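Local coordinates for putative sulfatase yidJ (Bacteroides fragilis, PDB 2QZU), which probably hydrolyses sulfate esters as a member of the sulfatase family, most likely with the help of a bound calcium ion, at residues Y172-H178 and N229-G234; T311-C317 and E332-M338. All blocks are in the same frame, centred on the assembly; numbering follows the deposited sequence.

Overall arrangement
Two loop contacts at the C-terminal ends of strands of one mixed sheet illustrate how an alpha/beta enzyme builds the region round its probable active site. Both are buried, but the centre of contact 2 lies about 7 Å from the centre of the chain and that of contact 1 about 14 Å, where the second subunit also reaches it. They share no element: contact 1 joins loops after strands 168-172 and 222-228, whereas contact 2 joins the loop after strand 306-311 to the end of helix 331-334 and the start of strand 338-341. Rings, an amide and waters carry contact 1; backbone bonds, one threonine hydroxyl and aliphatic packing carry contact 2. Their nearest atoms are about 5 Å apart.

Contact 1 of 2, residues Y172-H178 and N229-G234; sequences YGTYDYH and NPPHTG
The imidazole of His178 is sandwiched between Pro230 and the chain of its own loop. Pro230 CG stands 3.5 Å from the ring centroid of His178, only 6° off the normal, a CH-pi contact, while the carbonyl oxygen of Asp176 lies over the opposite face. Oxygens line part of the edge: His178 ND1 gives a weak, bent bond to Gly234 O (3.3 Å), and His178 CE1 comes within 3.0 Å of His232 O, a buried oxygen for which the model holds no hydrogen-bond partner. His178 has CG anti to its carbonyl carbon (chi1 -51°), which turns the ring toward the 229-234 loop.

The amide of Asn229 works differently. Its plane nearly parallel to that of the Tyr172 ring (11° apart), it meets that ring at its edge, and Asn229 ND2 donates to Tyr172 OH at 3.1 Å. The same nitrogen also donates to Asp176 OD1 (3.3 Å), on the anti lone pair of a carboxylate turned almost perpendicular to the amide. Water 1 donates to both Asp176 OD1 and Asn229 OD1 and sits over one face of the His232 ring, whose edge meets Asp176 OD2.

His232 also touches Asp36 and Gln37, and its NE2 bonds weakly to Glu23 of the second subunit. Loops meeting beyond the C-terminal ends of parallel strands are characteristic of alkaline phosphatase-clan folds; this pair probably borders the active-site pocket.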
loop_
_atom_site.group_PDB
_atom_site.type_symbol
_atom_site.label_atom_id
_atom_site.label_comp_id
_atom_site.label_asym_id
_atom_site.label_seq_id
_atom_site.Cartn_x
_atom_site.Cartn_y
_atom_site.Cartn_z
ATOM N N TYR A 172 -7.287 4.876 -19.631
ATOM C CA TYR A 172 -7.827 5.393 -18.382
ATOM C C TYR A 172 -7.122 6.707 -18.030
ATOM O O TYR A 172 -6.189 7.120 -18.726
ATOM C CB TYR A 172 -7.631 4.368 -17.259
ATOM C CG TYR A 172 -6.190 3.970 -17.026
ATOM C CD1 TYR A 172 -5.565 3.010 -17.828
ATOM C CD2 TYR A 172 -5.443 4.563 -16.006
ATOM C CE1 TYR A 172 -4.228 2.655 -17.615
ATOM C CE2 TYR A 172 -4.115 4.214 -15.786
ATOM C CZ TYR A 172 -3.514 3.260 -16.593
ATOM O OH TYR A 172 -2.203 2.908 -16.368
ATOM N N GLY A 173 -7.586 7.375 -16.973
ATOM C CA GLY A 173 -6.971 8.626 -16.547
ATOM C C GLY A 173 -5.682 8.277 -15.831
ATOM O O GLY A 173 -4.591 8.463 -16.365
ATOM N N THR A 174 -5.812 7.794 -14.599
ATOM C CA THR A 174 -4.668 7.328 -13.826
ATOM C C THR A 174 -5.217 6.323 -12.821
ATOM O O THR A 174 -6.358 6.441 -12.375
ATOM C CB THR A 174 -3.877 8.479 -13.140
ATOM O OG1 THR A 174 -2.600 7.974 -12.715
ATOM C CG2 THR A 174 -4.629 9.043 -11.948
ATOM N N TYR A 175 -4.414 5.313 -12.499
ATOM C CA TYR A 175 -4.818 4.228 -11.600
ATOM C C TYR A 175 -3.540 3.422 -11.407
ATOM O O TYR A 175 -2.916 3.012 -12.393
ATOM C CB TYR A 175 -5.880 3.384 -12.305
ATOM C CG TYR A 175 -6.366 2.169 -11.554
ATOM C CD1 TYR A 175 -7.495 2.231 -10.734
ATOM C CD2 TYR A 175 -5.733 0.939 -11.713
ATOM C CE1 TYR A 175 -7.984 1.084 -10.099
ATOM C CE2 TYR A 175 -6.207 -0.199 -11.085
ATOM C CZ TYR A 175 -7.330 -0.125 -10.287
ATOM O OH TYR A 175 -7.812 -1.276 -9.708
ATOM N N ASP A 176 -3.174 3.150 -10.155
ATOM C CA ASP A 176 -1.904 2.486 -9.891
ATOM C C ASP A 176 -1.843 1.087 -9.299
ATOM O O ASP A 176 -0.769 0.648 -8.888
ATOM C CB ASP A 176 -1.029 3.424 -9.053
ATOM C CG ASP A 176 -0.995 4.839 -9.612
ATOM O OD1 ASP A 176 -1.027 4.984 -10.850
ATOM O OD2 ASP A 176 -0.932 5.808 -8.826
ATOM N N TYR A 177 -2.974 0.386 -9.245
ATOM C CA TYR A 177 -2.963 -0.983 -8.738
ATOM C C TYR A 177 -2.740 -1.837 -9.992
ATOM O O TYR A 177 -3.686 -2.333 -10.602
ATOM C CB TYR A 177 -4.302 -1.327 -8.078
ATOM C CG TYR A 177 -4.299 -2.691 -7.434
ATOM C CD1 TYR A 177 -3.603 -2.921 -6.245
ATOM C CD2 TYR A 177 -4.938 -3.767 -8.045
ATOM C CE1 TYR A 177 -3.538 -4.195 -5.685
ATOM C CE2 TYR A 177 -4.882 -5.044 -7.496
ATOM C CZ TYR A 177 -4.177 -5.251 -6.319
ATOM O OH TYR A 177 -4.102 -6.520 -5.792
ATOM N N HIS A 178 -1.469 -1.985 -10.365
ATOM C CA HIS A 178 -1.061 -2.707 -11.575
ATOM C C HIS A 178 -1.549 -4.138 -11.764
ATOM O O HIS A 178 -1.674 -4.603 -12.902
ATOM C CB HIS A 178 0.464 -2.709 -11.675
ATOM C CG HIS A 178 1.079 -1.355 -11.528
ATOM N ND1 HIS A 178 2.219 -1.134 -10.781
ATOM C CD2 HIS A 178 0.728 -0.152 -12.041
ATOM C CE1 HIS A 178 2.540 0.145 -10.841
ATOM N NE2 HIS A 178 1.653 0.764 -11.600
ATOM N N ASN A 229 2.030 1.951 -17.105
ATOM C CA ASN A 229 2.134 2.579 -15.792
ATOM C C ASN A 229 3.427 2.214 -15.056
ATOM O O ASN A 229 4.180 3.102 -14.652
ATOM C CB ASN A 229 0.901 2.238 -14.948
ATOM C CG ASN A 229 0.575 3.322 -13.937
ATOM O OD1 ASN A 229 1.464 3.844 -13.270
ATOM N ND2 ASN A 229 -0.703 3.665 -13.820
ATOM N N PRO A 230 3.703 0.911 -14.852
ATOM C CA PRO A 230 4.957 0.593 -14.157
ATOM C C PRO A 230 6.086 1.175 -15.014
ATOM O O PRO A 230 5.935 1.291 -16.226
ATOM C CB PRO A 230 4.981 -0.935 -14.162
ATOM C CG PRO A 230 3.517 -1.312 -14.204
ATOM C CD PRO A 230 2.944 -0.311 -15.182
ATOM N N PRO A 231 7.243 1.507 -14.413
ATOM C CA PRO A 231 7.642 1.380 -13.011
ATOM C C PRO A 231 7.134 2.438 -12.029
ATOM O O PRO A 231 7.775 2.690 -11.010
ATOM C CB PRO A 231 9.162 1.359 -13.097
ATOM C CG PRO A 231 9.425 2.328 -14.199
ATOM C CD PRO A 231 8.379 1.972 -15.234
ATOM N N HIS A 232 6.000 3.061 -12.332
ATOM C CA HIS A 232 5.415 4.048 -11.427
ATOM C C HIS A 232 4.967 3.277 -10.184
ATOM O O HIS A 232 4.746 2.068 -10.252
ATOM C CB HIS A 232 4.232 4.744 -12.103
ATOM C CG HIS A 232 3.529 5.741 -11.233
ATOM N ND1 HIS A 232 2.490 5.395 -10.396
ATOM C CD2 HIS A 232 3.693 7.077 -11.098
ATOM C CE1 HIS A 232 2.042 6.478 -9.786
ATOM N NE2 HIS A 232 2.755 7.513 -10.193
ATOM N N THR A 233 4.819 3.973 -9.060
ATOM C CA THR A 233 4.462 3.320 -7.811
ATOM C C THR A 233 3.417 2.259 -7.812
ATOM O O THR A 233 2.471 2.247 -8.609
ATOM C CB THR A 233 4.106 4.293 -6.694
ATOM O OG1 THR A 233 3.257 5.320 -7.206
ATOM C CG2 THR A 233 5.380 4.870 -6.081
ATOM N N GLY A 234 3.594 1.423 -6.801
ATOM C CA GLY A 234 2.823 0.236 -6.612
ATOM C C GLY A 234 4.006 -0.561 -7.115
ATOM O O GLY A 234 3.867 -1.430 -7.964
HETATM O O HOH W 1 0.488 6.424 -12.554
HETATM O O HOH W 2 0.702 5.426 -6.631
#

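Contact 2 of 2, residues T311-C317 and E332-M338; sequences TSDHGIC and ESMRIPM
Gly315 and Ile316 meet Ser333 and Glu332 backbone to backbone, while Thr311 and Ile336 cross at a slant farther along: this is a buried contact between the loop leaving strand 306-311 and the chain that runs out of helix 331-334 into strand 338-341. At the helix end, Gly315 N donates to Ser333 O and Ile316 N to Glu332 O, each 2.9 Å long, so that two successive amides of the loop engage carbonyls of the last helical turn. Gly315 CA adds a CA-H...O contact to Glu332 O. Beside this pair, the Glu332 chain, bent at chi2, lays its CG 3.5 Å from Cys317 CA.

The other end is held by a side chain. Thr311 OG1, anti to its backbone N (chi1 -171°), donates to Pro337 O at 2.8 Å, nearly in line with the carbonyl bond. The methyl CE of selenomethionine Met338 and the CD1 of Ile336 each come within 3.5 Å of that hydroxyl. Between the two ends Ile336 fills the middle: its CD1 presses to 3.2 Å from Ser312 O, and its CG2 lies 3.6 Å from His314 CA. Pro337 completes the packing with CD 3.7 Å from Ser312 CB.

Beyond the two segments, Ser312 OG bonds to Ala35 O and Tyr38 N, and Asp313 OD1 to Gln37 N, tying the loop to the end of strand 29-35 and the residues just after it. Asp313 also touches Ser76 on helix 76-85, the residue predicted to be converted to formylglycine, an unmodified serine here, consistent with a sulfatase active site. Arg335 forms a salt bridge with Asp41, beyond strand 29-35, and bonds to Ala69 O in the loop between strand 64-66 and helix 76-85.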
loop_
_atom_site.group_PDB
_atom_site.type_symbol
_atom_site.label_atom_id
_atom_site.label_comp_id
_atom_site.label_asym_id
_atom_site.label_seq_id
_atom_site.Cartn_x
_atom_site.Cartn_y
_atom_site.Cartn_z
ATOM N N THR A 311 10.201 5.893 -24.371
ATOM C CA THR A 311 10.587 7.003 -23.516
ATOM C C THR A 311 9.756 7.017 -22.231
ATOM O O THR A 311 9.069 6.042 -21.915
ATOM C CB THR A 311 10.437 8.339 -24.298
ATOM O OG1 THR A 311 11.008 9.416 -23.546
ATOM C CG2 THR A 311 8.978 8.625 -24.586
ATOM N N SER A 312 9.828 8.110 -21.481
ATOM C CA SER A 312 9.093 8.222 -20.224
ATOM C C SER A 312 8.784 9.682 -19.935
ATOM O O SER A 312 9.453 10.575 -20.453
ATOM C CB SER A 312 9.919 7.628 -19.078
ATOM O OG SER A 312 9.202 7.647 -17.852
ATOM N N ASP A 313 7.770 9.924 -19.109
ATOM C CA ASP A 313 7.389 11.289 -18.776
ATOM C C ASP A 313 8.305 11.925 -17.736
ATOM O O ASP A 313 8.404 13.148 -17.662
ATOM C CB ASP A 313 5.919 11.342 -18.321
ATOM C CG ASP A 313 5.606 10.396 -17.164
ATOM O OD1 ASP A 313 6.393 9.471 -16.882
ATOM O OD2 ASP A 313 4.539 10.574 -16.538
ATOM N N HIS A 314 8.974 11.094 -16.942
ATOM C CA HIS A 314 9.898 11.574 -15.913
ATOM C C HIS A 314 10.551 10.433 -15.145
ATOM O O HIS A 314 10.132 9.277 -15.251
ATOM C CB HIS A 314 9.178 12.497 -14.919
ATOM C CG HIS A 314 8.040 11.849 -14.198
ATOM N ND1 HIS A 314 8.217 10.915 -13.199
ATOM C CD2 HIS A 314 6.699 11.997 -14.338
ATOM C CE1 HIS A 314 7.036 10.515 -12.757
ATOM N NE2 HIS A 314 6.099 11.158 -13.434
ATOM N N GLY A 315 11.593 10.775 -14.389
ATOM C CA GLY A 315 12.294 9.795 -13.582
ATOM C C GLY A 315 11.741 9.780 -12.166
ATOM O O GLY A 315 10.547 10.008 -11.961
ATOM N N ILE A 316 12.606 9.528 -11.187
ATOM C CA ILE A 316 12.181 9.472 -9.790
ATOM C C ILE A 316 13.401 9.582 -8.867
ATOM O O ILE A 316 14.475 9.062 -9.185
ATOM C CB ILE A 316 11.424 8.132 -9.510
ATOM C CG1 ILE A 316 10.779 8.162 -8.127
ATOM C CG2 ILE A 316 12.376 6.945 -9.626
ATOM C CD1 ILE A 316 9.608 9.095 -8.037
ATOM N N CYS A 317 13.252 10.275 -7.741
ATOM C CA CYS A 317 14.366 10.410 -6.797
ATOM C C CYS A 317 14.451 9.176 -5.900
ATOM O O CYS A 317 15.539 8.653 -5.644
ATOM C CB CYS A 317 14.206 11.675 -5.952
ATOM S SG CYS A 317 14.462 13.206 -6.895
ATOM N N GLU A 332 18.192 12.657 -11.470
ATOM C CA GLU A 332 17.423 11.416 -11.343
ATOM C C GLU A 332 15.937 11.628 -11.634
ATOM O O GLU A 332 15.210 10.682 -11.937
ATOM C CB GLU A 332 17.592 10.800 -9.948
ATOM C CG GLU A 332 17.005 11.633 -8.821
ATOM C CD GLU A 332 17.999 12.611 -8.225
ATOM O OE1 GLU A 332 18.986 12.966 -8.904
ATOM O OE2 GLU A 332 17.786 13.037 -7.070
ATOM N N SER A 333 15.504 12.880 -11.543
ATOM C CA SER A 333 14.123 13.261 -11.803
ATOM C C SER A 333 13.910 13.667 -13.268
ATOM O O SER A 333 12.940 13.248 -13.909
ATOM C CB SER A 333 13.736 14.421 -10.873
ATOM O OG SER A 333 12.482 14.977 -11.220
HETATM N N MSE A 334 14.823 14.476 -13.797
HETATM C CA MSE A 334 14.727 14.956 -15.176
HETATM C C MSE A 334 15.127 13.955 -16.267
HETATM O O MSE A 334 14.511 13.927 -17.330
HETATM C CB MSE A 334 15.573 16.227 -15.359
HETATM C CG MSE A 334 15.105 17.445 -14.563
HETATM SE SE MSE A 334 16.110 19.056 -15.055
HETATM C CE MSE A 334 15.289 19.366 -16.779
ATOM N N ARG A 335 16.153 13.146 -16.017
ATOM C CA ARG A 335 16.620 12.190 -17.021
ATOM C C ARG A 335 15.635 11.063 -17.323
ATOM O O ARG A 335 15.150 10.376 -16.421
ATOM C CB ARG A 335 17.979 11.618 -16.606
ATOM C CG ARG A 335 19.140 12.568 -16.868
ATOM C CD ARG A 335 19.683 12.392 -18.282
ATOM N NE ARG A 335 20.194 11.037 -18.449
ATOM C CZ ARG A 335 19.655 10.107 -19.233
ATOM N NH1 ARG A 335 20.202 8.901 -19.291
ATOM N NH2 ARG A 335 18.591 10.384 -19.976
ATOM N N ILE A 336 15.344 10.890 -18.609
ATOM C CA ILE A 336 14.424 9.863 -19.070
ATOM C C ILE A 336 15.027 9.050 -20.206
ATOM O O ILE A 336 15.950 9.502 -20.895
ATOM C CB ILE A 336 13.099 10.473 -19.604
ATOM C CG1 ILE A 336 13.400 11.466 -20.733
ATOM C CG2 ILE A 336 12.347 11.156 -18.480
ATOM C CD1 ILE A 336 12.161 11.957 -21.486
ATOM N N PRO A 337 14.537 7.816 -20.391
ATOM C CA PRO A 337 15.061 6.993 -21.477
ATOM C C PRO A 337 14.512 7.590 -22.765
ATOM O O PRO A 337 13.471 8.255 -22.757
ATOM C CB PRO A 337 14.475 5.618 -21.183
ATOM C CG PRO A 337 13.165 5.943 -20.543
ATOM C CD PRO A 337 13.548 7.068 -19.597
HETATM N N MSE A 338 15.213 7.361 -23.864
HETATM C CA MSE A 338 14.794 7.879 -25.155
HETATM C C MSE A 338 15.504 7.047 -26.206
HETATM O O MSE A 338 16.629 7.354 -26.605
HETATM C CB MSE A 338 15.192 9.355 -25.276
HETATM C CG MSE A 338 14.829 10.029 -26.581
HETATM SE SE MSE A 338 12.940 10.381 -26.771
HETATM C CE MSE A 338 12.749 11.831 -25.478
#